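CRISPR system Cmr subunit Cmr6 (PDB 4W8V) caps, together with Cmr1, the crRNA-guided type III-B Cmr complex of CRISPR antiviral defence, and is represented here by its C-terminal RAMP portion. Local coordinates at residues H61-V66 with F219-L224; V66-I71 with K82-A87; D86-G91 with E124-L129; D92-L97 with E128-F133. All coordinates share one frame; numbering follows the deposited sequence.

Interaction 1 of 4, residues H61-V66 with F219-L224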
loop_
_atom_site.group_PDB
_atom_site.type_symbol
_atom_site.label_atom_id
_atom_site.label_comp_id
_atom_site.label_asym_id
_atom_site.label_seq_id
_atom_site.Cartn_x
_atom_site.Cartn_y
_atom_site.Cartn_z
ATOM N N HIS A 61 3.358 -4.468 2.711
ATOM C CA HIS A 61 3.775 -4.138 4.062
ATOM C C HIS A 61 2.814 -4.686 5.083
ATOM O O HIS A 61 3.222 -5.270 6.090
ATOM C CB HIS A 61 3.891 -2.621 4.218
ATOM C CG HIS A 61 4.351 -2.178 5.570
ATOM N ND1 HIS A 61 3.501 -2.084 6.652
ATOM C CD2 HIS A 61 5.564 -1.757 6.010
ATOM C CE1 HIS A 61 4.175 -1.652 7.706
ATOM N NE2 HIS A 61 5.423 -1.444 7.343
ATOM N N LEU A 62 1.531 -4.495 4.812
ATOM C CA LEU A 62 0.465 -5.015 5.651
ATOM C C LEU A 62 0.645 -6.504 5.896
ATOM O O LEU A 62 0.571 -6.967 7.040
ATOM C CB LEU A 62 -0.896 -4.749 5.004
ATOM C CG LEU A 62 -2.127 -5.383 5.648
ATOM C CD1 LEU A 62 -2.286 -4.959 7.087
ATOM C CD2 LEU A 62 -3.374 -5.014 4.855
ATOM N N THR A 63 0.905 -7.249 4.822
ATOM C CA THR A 63 0.973 -8.701 4.929
ATOM C C THR A 63 2.238 -9.180 5.636
ATOM O O THR A 63 2.237 -10.252 6.234
ATOM C CB THR A 63 0.887 -9.381 3.547
ATOM O OG1 THR A 63 2.115 -9.194 2.843
ATOM C CG2 THR A 63 -0.262 -8.783 2.734
ATOM N N TYR A 64 3.320 -8.410 5.567
ATOM C CA TYR A 64 4.546 -8.818 6.256
ATOM C C TYR A 64 4.367 -8.564 7.739
ATOM O O TYR A 64 4.913 -9.272 8.571
ATOM C CB TYR A 64 5.772 -8.066 5.748
ATOM C CG TYR A 64 5.968 -8.103 4.258
ATOM C CD1 TYR A 64 5.521 -9.174 3.504
ATOM C CD2 TYR A 64 6.600 -7.056 3.603
ATOM C CE1 TYR A 64 5.699 -9.200 2.147
ATOM C CE2 TYR A 64 6.788 -7.079 2.250
ATOM C CZ TYR A 64 6.339 -8.151 1.525
ATOM O OH TYR A 64 6.524 -8.169 0.170
ATOM N N TYR A 65 3.601 -7.524 8.042
ATOM C CA TYR A 65 3.302 -7.148 9.405
ATOM C C TYR A 65 2.460 -8.217 10.093
ATOM O O TYR A 65 2.752 -8.639 11.216
ATOM C CB TYR A 65 2.594 -5.803 9.416
ATOM C CG TYR A 65 2.242 -5.262 10.774
ATOM C CD1 TYR A 65 1.013 -5.558 11.371
ATOM C CD2 TYR A 65 3.111 -4.424 11.447
ATOM C CE1 TYR A 65 0.678 -5.047 12.618
ATOM C CE2 TYR A 65 2.792 -3.908 12.693
ATOM C CZ TYR A 65 1.575 -4.216 13.271
ATOM O OH TYR A 65 1.265 -3.694 14.507
ATOM N N VAL A 66 1.414 -8.656 9.411
ATOM C CA VAL A 66 0.527 -9.677 9.942
ATOM C C VAL A 66 1.252 -11.020 10.073
ATOM O O VAL A 66 1.144 -11.695 11.100
ATOM C CB VAL A 66 -0.722 -9.824 9.041
ATOM C CG1 VAL A 66 -1.421 -11.143 9.287
ATOM C CG2 VAL A 66 -1.654 -8.645 9.257
ATOM N N PHE A 219 -7.802 -7.170 -3.728
ATOM C CA PHE A 219 -8.578 -5.953 -3.574
ATOM C C PHE A 219 -8.939 -5.720 -2.111
ATOM O O PHE A 219 -8.970 -4.588 -1.635
ATOM C CB PHE A 219 -9.846 -6.026 -4.435
ATOM C CG PHE A 219 -10.635 -4.752 -4.445
ATOM C CD1 PHE A 219 -10.192 -3.650 -5.168
ATOM C CD2 PHE A 219 -11.803 -4.641 -3.718
ATOM C CE1 PHE A 219 -10.905 -2.467 -5.165
ATOM C CE2 PHE A 219 -12.535 -3.462 -3.720
ATOM C CZ PHE A 219 -12.084 -2.374 -4.445
ATOM N N SER A 220 -9.203 -6.807 -1.403
ATOM C CA SER A 220 -9.619 -6.732 -0.013
ATOM C C SER A 220 -8.445 -6.311 0.863
ATOM O O SER A 220 -8.601 -5.559 1.817
ATOM C CB SER A 220 -10.184 -8.077 0.440
ATOM O OG SER A 220 -11.499 -8.249 -0.040
ATOM N N LEU A 221 -7.262 -6.786 0.510
ATOM C CA LEU A 221 -6.065 -6.362 1.195
ATOM C C LEU A 221 -5.809 -4.878 0.933
ATOM O O LEU A 221 -5.433 -4.145 1.835
ATOM C CB LEU A 221 -4.874 -7.223 0.763
ATOM C CG LEU A 221 -4.882 -8.651 1.318
ATOM C CD1 LEU A 221 -3.706 -9.434 0.784
ATOM C CD2 LEU A 221 -4.877 -8.632 2.851
ATOM N N VAL A 222 -6.051 -4.429 -0.291
ATOM C CA VAL A 222 -5.798 -3.035 -0.651
ATOM C C VAL A 222 -6.725 -2.100 0.124
ATOM O O VAL A 222 -6.293 -1.058 0.643
ATOM C CB VAL A 222 -5.969 -2.840 -2.169
ATOM C CG1 VAL A 222 -6.170 -1.371 -2.531
ATOM C CG2 VAL A 222 -4.781 -3.437 -2.905
ATOM N N LYS A 223 -7.997 -2.495 0.207
ATOM C CA LYS A 223 -8.983 -1.835 1.042
ATOM C C LYS A 223 -8.468 -1.692 2.457
ATOM O O LYS A 223 -8.469 -0.604 3.036
ATOM C CB LYS A 223 -10.296 -2.635 1.078
ATOM C CG LYS A 223 -11.427 -2.106 0.215
ATOM C CD LYS A 223 -12.678 -2.995 0.316
ATOM C CE LYS A 223 -13.469 -2.712 1.591
ATOM N NZ LYS A 223 -14.123 -1.372 1.557
ATOM N N LEU A 224 -8.091 -2.831 3.022
ATOM C CA LEU A 224 -7.601 -2.904 4.382
ATOM C C LEU A 224 -6.425 -1.951 4.570
ATOM O O LEU A 224 -6.366 -1.185 5.528
ATOM C CB LEU A 224 -7.204 -4.349 4.699
ATOM C CG LEU A 224 -6.805 -4.768 6.107
ATOM C CD1 LEU A 224 -7.794 -4.246 7.138
ATOM C CD2 LEU A 224 -6.733 -6.282 6.132
#
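Thr63 meets Leu221 with its methyl while its hydroxyl OG1 hydrogen-bonds to the carbonyl O of Arg60, one turn back in helix 52-68. With chi1 at 73°, OG1 lies between the backbone N and the carbonyl carbon, and this leaves CG2 to reach Leu221 CD1 at 4.0 Å; the two side chains cross at about a right angle. The polar group of Thr63 is thus satisfied inside its own helix. Leu62 makes the second half of the contact through one branch. Its CD2 touches three carbons of Leu224, the nearest being CG at 3.7 Å, and the same methyl lies 3.8 Å from the carbonyl O of Leu221. Leu62 holds CG anti to the backbone N (chi1 172°), and its side chain crosses that of Leu224 at about a right angle too. In the order of strands and helices, helices 52-68 and 212-228 correspond to the two helices of the beta-alpha-beta-beta-alpha-beta, ferredoxin-like unit known from RAMP proteins, whose four-stranded antiparallel sheet has the expected strand order. The short segments 61-66 and 219-224 cross at 87°, their axes 10.7 Å apart at closest approach. All four touching residues are buried, and no hydrogen bond joins the segments. Leu62 also packs on Leu229, and Leu221 on Thr59 and Phe117; Leu224 rests against Glu112 of helix 108-116.

Interaction 2 of 4, residues V66-I71 with K82-A87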
loop_
_atom_site.group_PDB
_atom_site.type_symbol
_atom_site.label_atom_id
_atom_site.label_comp_id
_atom_site.label_asym_id
_atom_site.label_seq_id
_atom_site.Cartn_x
_atom_site.Cartn_y
_atom_site.Cartn_z
ATOM N N VAL A 66 1.414 -8.656 9.411
ATOM C CA VAL A 66 0.527 -9.677 9.942
ATOM C C VAL A 66 1.252 -11.020 10.073
ATOM O O VAL A 66 1.144 -11.695 11.100
ATOM C CB VAL A 66 -0.722 -9.824 9.041
ATOM C CG1 VAL A 66 -1.421 -11.143 9.287
ATOM C CG2 VAL A 66 -1.654 -8.645 9.257
ATOM N N LEU A 67 2.005 -11.399 9.043
ATOM C CA LEU A 67 2.652 -12.710 9.018
ATOM C C LEU A 67 3.794 -12.824 10.022
ATOM O O LEU A 67 4.219 -13.933 10.357
ATOM C CB LEU A 67 3.163 -13.028 7.614
ATOM C CG LEU A 67 2.092 -13.610 6.683
ATOM C CD1 LEU A 67 2.637 -13.865 5.277
ATOM C CD2 LEU A 67 1.540 -14.888 7.284
ATOM N N ALA A 68 4.291 -11.683 10.489
ATOM C CA ALA A 68 5.305 -11.663 11.536
ATOM C C ALA A 68 4.724 -12.264 12.817
ATOM O O ALA A 68 5.434 -12.870 13.612
ATOM C CB ALA A 68 5.805 -10.241 11.776
ATOM N N GLU A 69 3.419 -12.100 13.005
ATOM C CA GLU A 69 2.731 -12.693 14.142
ATOM C C GLU A 69 2.676 -14.228 14.037
ATOM O O GLU A 69 2.373 -14.903 15.020
ATOM C CB GLU A 69 1.311 -12.128 14.262
ATOM C CG GLU A 69 1.208 -10.610 14.162
ATOM C CD GLU A 69 -0.230 -10.092 14.289
ATOM O OE1 GLU A 69 -0.989 -10.610 15.138
ATOM O OE2 GLU A 69 -0.597 -9.166 13.538
ATOM N N PHE A 70 2.977 -14.769 12.851
ATOM C CA PHE A 70 2.875 -16.211 12.590
ATOM C C PHE A 70 4.172 -16.991 12.846
ATOM O O PHE A 70 4.209 -18.198 12.658
ATOM C CB PHE A 70 2.430 -16.473 11.139
ATOM C CG PHE A 70 0.997 -16.114 10.856
ATOM C CD1 PHE A 70 0.532 -14.832 11.083
ATOM C CD2 PHE A 70 0.123 -17.056 10.345
ATOM C CE1 PHE A 70 -0.782 -14.494 10.824
ATOM C CE2 PHE A 70 -1.190 -16.728 10.090
ATOM C CZ PHE A 70 -1.645 -15.445 10.325
ATOM N N ILE A 71 5.238 -16.306 13.245
ATOM C CA ILE A 71 6.489 -16.978 13.586
ATOM C C ILE A 71 6.964 -16.491 14.955
ATOM O O ILE A 71 6.467 -15.486 15.457
ATOM C CB ILE A 71 7.579 -16.751 12.508
ATOM C CG1 ILE A 71 7.905 -15.273 12.343
ATOM C CG2 ILE A 71 7.113 -17.269 11.157
ATOM C CD1 ILE A 71 8.731 -14.969 11.107
ATOM N N LYS A 82 10.985 -7.962 9.886
ATOM C CA LYS A 82 12.063 -7.742 8.942
ATOM C C LYS A 82 12.365 -9.048 8.216
ATOM O O LYS A 82 12.646 -9.067 7.017
ATOM C CB LYS A 82 13.303 -7.206 9.659
ATOM C CG LYS A 82 14.436 -6.859 8.704
ATOM C CD LYS A 82 15.443 -5.895 9.320
ATOM C CE LYS A 82 16.372 -5.329 8.238
ATOM N NZ LYS A 82 17.035 -6.392 7.422
ATOM N N THR A 83 12.273 -10.148 8.951
ATOM C CA THR A 83 12.468 -11.470 8.385
ATOM C C THR A 83 11.423 -11.785 7.322
ATOM O O THR A 83 11.765 -12.244 6.242
ATOM C CB THR A 83 12.415 -12.553 9.470
ATOM O OG1 THR A 83 13.504 -12.366 10.373
ATOM C CG2 THR A 83 12.511 -13.935 8.851
ATOM N N VAL A 84 10.153 -11.556 7.632
ATOM C CA VAL A 84 9.083 -11.859 6.688
ATOM C C VAL A 84 9.205 -10.968 5.447
ATOM O O VAL A 84 9.054 -11.430 4.320
ATOM C CB VAL A 84 7.682 -11.673 7.327
ATOM C CG1 VAL A 84 6.578 -11.941 6.300
ATOM C CG2 VAL A 84 7.513 -12.590 8.539
ATOM N N GLN A 85 9.508 -9.693 5.668
ATOM C CA GLN A 85 9.627 -8.712 4.596
ATOM C C GLN A 85 10.773 -9.095 3.656
ATOM O O GLN A 85 10.576 -9.229 2.437
ATOM C CB GLN A 85 9.824 -7.307 5.204
ATOM C CG GLN A 85 10.180 -6.181 4.253
ATOM C CD GLN A 85 10.940 -5.067 4.960
ATOM O OE1 GLN A 85 12.132 -5.202 5.252
ATOM N NE2 GLN A 85 10.257 -3.979 5.262
ATOM N N ASP A 86 11.959 -9.322 4.225
ATOM C CA ASP A 86 13.132 -9.706 3.429
ATOM C C ASP A 86 12.895 -11.000 2.680
ATOM O O ASP A 86 13.371 -11.157 1.556
ATOM C CB ASP A 86 14.379 -9.847 4.313
ATOM C CG ASP A 86 14.929 -8.514 4.758
ATOM O OD1 ASP A 86 14.446 -7.473 4.268
ATOM O OD2 ASP A 86 15.867 -8.499 5.590
ATOM N N ALA A 87 12.167 -11.928 3.299
ATOM C CA ALA A 87 11.884 -13.217 2.680
ATOM C C ALA A 87 11.008 -13.062 1.453
ATOM O O ALA A 87 11.330 -13.571 0.387
ATOM C CB ALA A 87 11.222 -14.146 3.666
#
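Leu67 touches Val84 with its CB and lays its CD2 methyl over one face of the Phe70 ring, 3.8 Å above the plane and shifted toward the rim. The Phe70 side chain itself leads away from segment 82-87 into a setting that includes Ala100, Val102, Pro103, Cys110 and Val122. Val84 is the one residue of segment 82-87 that carries the contact, and its two methyls divide the work. CG1, anti to the backbone N (chi1 178°), meets Leu67 CB at 3.8 Å. CG2 is shared between Ala68 CA at 3.8 Å and Ile71 CD1 at 3.7 Å. The contact joins two consecutive helices, 52-68 and 77-90; a type I beta turn from Ala68 to Ile71 lies in the connection. The turn carries a weak backbone bond, Ile71 N to Ala68 O, and Ala68 O also receives a hydrogen bond from Arg80 NH1 of the returning helix. Ile71 extends toward Val84 with chi2 at -167°, which carries CD1 to the valine. Lys82 and Asp86, which do not touch segment 66-71, form a salt bridge one turn apart, Lys82 NZ to Asp86 OD2 at 3.0 Å, using the syn lone pair of that oxygen. Ala68 also packs on Phe77 and Ala81, and Val84 on Leu97.

Interaction 3 of 4, residues D86-G91 with E124-L129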
loop_
_atom_site.group_PDB
_atom_site.type_symbol
_atom_site.label_atom_id
_atom_site.label_comp_id
_atom_site.label_asym_id
_atom_site.label_seq_id
_atom_site.Cartn_x
_atom_site.Cartn_y
_atom_site.Cartn_z
ATOM N N ASP A 86 11.959 -9.322 4.225
ATOM C CA ASP A 86 13.132 -9.706 3.429
ATOM C C ASP A 86 12.895 -11.000 2.680
ATOM O O ASP A 86 13.371 -11.157 1.556
ATOM C CB ASP A 86 14.379 -9.847 4.313
ATOM C CG ASP A 86 14.929 -8.514 4.758
ATOM O OD1 ASP A 86 14.446 -7.473 4.268
ATOM O OD2 ASP A 86 15.867 -8.499 5.590
ATOM N N ALA A 87 12.167 -11.928 3.299
ATOM C CA ALA A 87 11.884 -13.217 2.680
ATOM C C ALA A 87 11.008 -13.062 1.453
ATOM O O ALA A 87 11.330 -13.571 0.387
ATOM C CB ALA A 87 11.222 -14.146 3.666
ATOM N N PHE A 88 9.889 -12.366 1.598
ATOM C CA PHE A 88 9.011 -12.192 0.462
ATOM C C PHE A 88 9.663 -11.369 -0.653
ATOM O O PHE A 88 9.486 -11.673 -1.829
ATOM C CB PHE A 88 7.709 -11.544 0.901
ATOM C CG PHE A 88 6.642 -12.529 1.285
ATOM C CD1 PHE A 88 5.797 -13.065 0.321
ATOM C CD2 PHE A 88 6.464 -12.906 2.605
ATOM C CE1 PHE A 88 4.805 -13.969 0.656
ATOM C CE2 PHE A 88 5.464 -13.806 2.947
ATOM C CZ PHE A 88 4.637 -14.339 1.966
ATOM N N MET A 89 10.426 -10.345 -0.287
ATOM C CA MET A 89 10.928 -9.405 -1.281
ATOM C C MET A 89 12.285 -9.784 -1.896
ATOM O O MET A 89 12.559 -9.431 -3.051
ATOM C CB MET A 89 11.010 -7.999 -0.673
ATOM C CG MET A 89 9.657 -7.452 -0.199
ATOM S SD MET A 89 9.666 -5.704 0.289
ATOM C CE MET A 89 9.832 -4.936 -1.324
ATOM N N LYS A 90 13.120 -10.498 -1.147
ATOM C CA LYS A 90 14.486 -10.781 -1.588
ATOM C C LYS A 90 14.775 -12.271 -1.751
ATOM O O LYS A 90 15.536 -12.670 -2.631
ATOM C CB LYS A 90 15.494 -10.170 -0.606
ATOM C CG LYS A 90 15.588 -8.657 -0.681
ATOM C CD LYS A 90 16.126 -8.065 0.611
ATOM C CE LYS A 90 17.535 -8.538 0.923
ATOM N NZ LYS A 90 18.039 -7.958 2.202
ATOM N N GLY A 91 14.166 -13.093 -0.905
ATOM C CA GLY A 91 14.448 -14.515 -0.912
ATOM C C GLY A 91 13.271 -15.380 -1.301
ATOM O O GLY A 91 12.430 -14.982 -2.113
ATOM N N GLU A 124 -0.524 -22.599 2.330
ATOM C CA GLU A 124 -1.325 -22.304 1.150
ATOM C C GLU A 124 -1.426 -20.801 0.900
ATOM O O GLU A 124 -1.292 -20.352 -0.235
ATOM C CB GLU A 124 -2.725 -22.907 1.283
ATOM C CG GLU A 124 -3.636 -22.626 0.102
ATOM C CD GLU A 124 -4.976 -23.335 0.208
ATOM O OE1 GLU A 124 -5.195 -24.055 1.205
ATOM O OE2 GLU A 124 -5.808 -23.172 -0.710
ATOM N N ILE A 125 -1.655 -20.030 1.962
ATOM C CA ILE A 125 -1.833 -18.580 1.849
ATOM C C ILE A 125 -0.553 -17.907 1.354
ATOM O O ILE A 125 -0.593 -16.945 0.582
ATOM C CB ILE A 125 -2.247 -17.946 3.199
ATOM C CG1 ILE A 125 -3.547 -18.559 3.713
ATOM C CG2 ILE A 125 -2.425 -16.439 3.065
ATOM C CD1 ILE A 125 -4.036 -17.929 4.995
ATOM N N ILE A 126 0.580 -18.419 1.812
ATOM C CA ILE A 126 1.878 -17.983 1.325
ATOM C C ILE A 126 1.925 -18.087 -0.198
ATOM O O ILE A 126 2.482 -17.224 -0.872
ATOM C CB ILE A 126 3.014 -18.819 1.939
ATOM C CG1 ILE A 126 3.012 -18.680 3.461
ATOM C CG2 ILE A 126 4.361 -18.389 1.381
ATOM C CD1 ILE A 126 3.404 -17.309 3.930
ATOM N N ASP A 127 1.308 -19.135 -0.737
ATOM C CA ASP A 127 1.302 -19.360 -2.178
ATOM C C ASP A 127 0.446 -18.333 -2.902
ATOM O O ASP A 127 0.826 -17.835 -3.954
ATOM C CB ASP A 127 0.812 -20.767 -2.500
ATOM C CG ASP A 127 1.812 -21.828 -2.114
ATOM O OD1 ASP A 127 3.025 -21.542 -2.181
ATOM O OD2 ASP A 127 1.388 -22.943 -1.745
ATOM N N GLU A 128 -0.710 -18.020 -2.339
ATOM C CA GLU A 128 -1.590 -17.033 -2.945
ATOM C C GLU A 128 -0.933 -15.661 -2.915
ATOM O O GLU A 128 -1.113 -14.862 -3.835
ATOM C CB GLU A 128 -2.946 -17.009 -2.240
ATOM C CG GLU A 128 -3.786 -18.261 -2.484
ATOM C CD GLU A 128 -5.272 -18.018 -2.313
ATOM O OE1 GLU A 128 -5.707 -17.796 -1.168
ATOM O OE2 GLU A 128 -6.007 -18.043 -3.327
ATOM N N LEU A 129 -0.157 -15.405 -1.863
ATOM C CA LEU A 129 0.540 -14.131 -1.708
ATOM C C LEU A 129 1.748 -14.070 -2.628
ATOM O O LEU A 129 2.067 -13.012 -3.166
ATOM C CB LEU A 129 0.983 -13.914 -0.256
ATOM C CG LEU A 129 -0.117 -13.705 0.780
ATOM C CD1 LEU A 129 0.435 -13.799 2.186
ATOM C CD2 LEU A 129 -0.792 -12.365 0.571
#
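Phe88 pushes the far end of its ring between Ile126 and Leu129, and the whole contact is packed around that one side chain. Ile126 CD1 comes up at the ring edge, near its plane, and lies 3.8 Å from Phe88 CZ; CG2 of the same isoleucine stands 4.1 Å from CZ. Leu129 offers its CB, which approaches Phe88 CE1 obliquely at 3.9 Å. With chi1 at -60° and chi2 at -69°, Ile126 bends CD1 round to the ring although its CB does not point that way. The contact joins helix 77-90 to helix 122-133 within the all-helical part of the chain that separates helix 52-68 from strand 143-149. The ring of Tyr64 also meets that of Phe88, their planes about 25° apart, while Leu67, Pro93 and Leu97 pack around it. The loose side is at Met89 and Lys90, which are exposed and do not touch segment 124-129; nearby, Asp86 O accepts from both Lys90 N at 2.8 Å and Gly91 N at 3.2 Å. Glu128 does not touch Phe88 either; its carboxylate is taken up by salt bridges with Lys217 and Lys120.

Interaction 4 of 4, residues D92-L97 with E128-F133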
loop_
_atom_site.group_PDB
_atom_site.type_symbol
_atom_site.label_atom_id
_atom_site.label_comp_id
_atom_site.label_asym_id
_atom_site.label_seq_id
_atom_site.Cartn_x
_atom_site.Cartn_y
_atom_site.Cartn_z
ATOM N N ASP A 92 13.228 -16.575 -0.722
ATOM C CA ASP A 92 12.146 -17.525 -0.932
ATOM C C ASP A 92 11.242 -17.522 0.289
ATOM O O ASP A 92 11.619 -18.039 1.336
ATOM C CB ASP A 92 12.708 -18.932 -1.180
ATOM C CG ASP A 92 11.632 -19.951 -1.530
ATOM O OD1 ASP A 92 10.430 -19.611 -1.521
ATOM O OD2 ASP A 92 12.001 -21.111 -1.810
ATOM N N PRO A 93 10.043 -16.935 0.163
ATOM C CA PRO A 93 9.136 -16.875 1.314
ATOM C C PRO A 93 8.702 -18.266 1.769
ATOM O O PRO A 93 8.651 -18.528 2.971
ATOM C CB PRO A 93 7.946 -16.070 0.785
ATOM C CG PRO A 93 7.989 -16.266 -0.690
ATOM C CD PRO A 93 9.442 -16.349 -1.046
ATOM N N LYS A 94 8.416 -19.145 0.811
ATOM C CA LYS A 94 7.964 -20.504 1.102
ATOM C C LYS A 94 8.925 -21.226 2.043
ATOM O O LYS A 94 8.510 -21.813 3.038
ATOM C CB LYS A 94 7.804 -21.293 -0.199
ATOM C CG LYS A 94 6.791 -22.412 -0.124
ATOM C CD LYS A 94 5.409 -21.870 0.195
ATOM C CE LYS A 94 4.409 -22.996 0.377
ATOM N NZ LYS A 94 4.296 -23.833 -0.846
ATOM N N GLU A 95 10.211 -21.159 1.726
ATOM C CA GLU A 95 11.253 -21.809 2.509
ATOM C C GLU A 95 11.374 -21.221 3.910
ATOM O O GLU A 95 11.366 -21.951 4.899
ATOM C CB GLU A 95 12.596 -21.703 1.777
ATOM N N ILE A 96 11.477 -19.899 3.989
ATOM C CA ILE A 96 11.747 -19.224 5.255
ATOM C C ILE A 96 10.556 -19.249 6.214
ATOM O O ILE A 96 10.736 -19.324 7.432
ATOM C CB ILE A 96 12.178 -17.756 5.020
ATOM C CG1 ILE A 96 13.288 -17.696 3.966
ATOM C CG2 ILE A 96 12.643 -17.110 6.319
ATOM C CD1 ILE A 96 13.984 -16.358 3.861
ATOM N N LEU A 97 9.343 -19.198 5.678
ATOM C CA LEU A 97 8.159 -19.178 6.535
ATOM C C LEU A 97 7.465 -20.535 6.613
ATOM O O LEU A 97 6.260 -20.612 6.866
ATOM C CB LEU A 97 7.167 -18.129 6.044
ATOM C CG LEU A 97 7.741 -16.739 5.798
ATOM C CD1 LEU A 97 6.612 -15.794 5.476
ATOM C CD2 LEU A 97 8.534 -16.249 7.002
ATOM N N GLU A 128 -0.710 -18.020 -2.339
ATOM C CA GLU A 128 -1.590 -17.033 -2.945
ATOM C C GLU A 128 -0.933 -15.661 -2.915
ATOM O O GLU A 128 -1.113 -14.862 -3.835
ATOM C CB GLU A 128 -2.946 -17.009 -2.240
ATOM C CG GLU A 128 -3.786 -18.261 -2.484
ATOM C CD GLU A 128 -5.272 -18.018 -2.313
ATOM O OE1 GLU A 128 -5.707 -17.796 -1.168
ATOM O OE2 GLU A 128 -6.007 -18.043 -3.327
ATOM N N LEU A 129 -0.157 -15.405 -1.863
ATOM C CA LEU A 129 0.540 -14.131 -1.708
ATOM C C LEU A 129 1.748 -14.070 -2.628
ATOM O O LEU A 129 2.067 -13.012 -3.166
ATOM C CB LEU A 129 0.983 -13.914 -0.256
ATOM C CG LEU A 129 -0.117 -13.705 0.780
ATOM C CD1 LEU A 129 0.435 -13.799 2.186
ATOM C CD2 LEU A 129 -0.792 -12.365 0.571
ATOM N N ILE A 130 2.423 -15.204 -2.792
ATOM C CA ILE A 130 3.453 -15.324 -3.809
ATOM C C ILE A 130 2.857 -14.979 -5.179
ATOM O O ILE A 130 3.453 -14.241 -5.953
ATOM C CB ILE A 130 4.075 -16.737 -3.826
ATOM C CG1 ILE A 130 4.997 -16.922 -2.615
ATOM C CG2 ILE A 130 4.874 -16.961 -5.102
ATOM C CD1 ILE A 130 5.517 -18.336 -2.443
ATOM N N ARG A 131 1.663 -15.480 -5.463
ATOM C CA ARG A 131 1.036 -15.204 -6.749
ATOM C C ARG A 131 0.572 -13.750 -6.890
ATOM O O ARG A 131 0.686 -13.165 -7.963
ATOM C CB ARG A 131 -0.142 -16.153 -6.969
ATOM C CG ARG A 131 0.272 -17.610 -7.069
ATOM C CD ARG A 131 -0.941 -18.501 -7.124
ATOM N NE ARG A 131 -1.863 -18.019 -8.140
ATOM C CZ ARG A 131 -3.180 -18.160 -8.083
ATOM N NH1 ARG A 131 -3.741 -18.781 -7.053
ATOM N NH2 ARG A 131 -3.931 -17.673 -9.062
ATOM N N ILE A 132 0.051 -13.172 -5.812
ATOM C CA ILE A 132 -0.459 -11.805 -5.856
ATOM C C ILE A 132 0.642 -10.785 -6.126
ATOM O O ILE A 132 0.513 -9.951 -7.030
ATOM C CB ILE A 132 -1.189 -11.448 -4.545
ATOM C CG1 ILE A 132 -2.517 -12.204 -4.460
ATOM C CG2 ILE A 132 -1.447 -9.947 -4.447
ATOM C CD1 ILE A 132 -3.270 -11.984 -3.161
ATOM N N PHE A 133 1.731 -10.875 -5.363
ATOM C CA PHE A 133 2.786 -9.867 -5.375
ATOM C C PHE A 133 3.997 -10.269 -6.220
ATOM O O PHE A 133 4.729 -9.415 -6.728
ATOM C CB PHE A 133 3.243 -9.568 -3.941
ATOM C CG PHE A 133 2.163 -9.002 -3.068
ATOM C CD1 PHE A 133 1.750 -7.686 -3.221
ATOM C CD2 PHE A 133 1.555 -9.781 -2.093
ATOM C CE1 PHE A 133 0.752 -7.157 -2.422
ATOM C CE2 PHE A 133 0.555 -9.247 -1.292
ATOM C CZ PHE A 133 0.155 -7.938 -1.464
#
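Pro93 sets the CG corner of its ring against the outer part of Ile130, 3.6 Å from CG1 and 3.7 Å from CD1. The ring is C-gamma endo, CG being the atom that touches the isoleucine. Ile130 places CG1 anti to its carbonyl carbon (chi1 -74°) and then runs straight on to CD1 with chi2 at 173°, an extended arm that reaches over to the proline; the two side chains meet at a slant. CD1 also comes within 4.4 Å of Lys94 CB, a looser touch. Lys94 bends at chi2 (61°) and again at chi4, and its NZ forms a salt bridge with Asp127 OD1. The short helix 93-96 has a capped start: Asp92 occupies the N-cap position, and its OD1 accepts a weak, bent bond from Lys94 N at 3.1 Å. Pro93, the first helical residue, has no N-H of its own to be capped. Pro93 and Lys94 set helix 93-96 on helix 122-133, and Pro93 also packs on Thr135, in the loop that follows helix 122-133. Between Pro93 and Ile130 only carbon meets carbon, and no hydrogen bond crosses between the two segments. The contact between them is therefore apolar and rests on shape and burial; the Lys94-Asp127 salt bridge adds a charged link beside it.

How the interactions relate
Interaction 1 closes a long loop of chain that contains the other three. Interaction 3 begins on the stretch where interaction 2 ends; interaction 4 opens after interaction 2 closes and ends on the same stretch as interaction 3. Interaction 1 lies about 7 Å from the chain centre, the others 16 to 17 Å, between centres. Interactions 1 and 2 share helix 52-68, 2 and 3 helix 77-90, 3 and 4 helix 122-133, these last two centred about 2 Å apart. Leu67 CD1 of interaction 2 touches Ile126 CD1 at 3.8 Å. Helices 77-90, 93-96 and 122-133, inserted between helix 52-68 and strand 143-149, pack together and on the two helices of interaction 1, largely through apolar side chains.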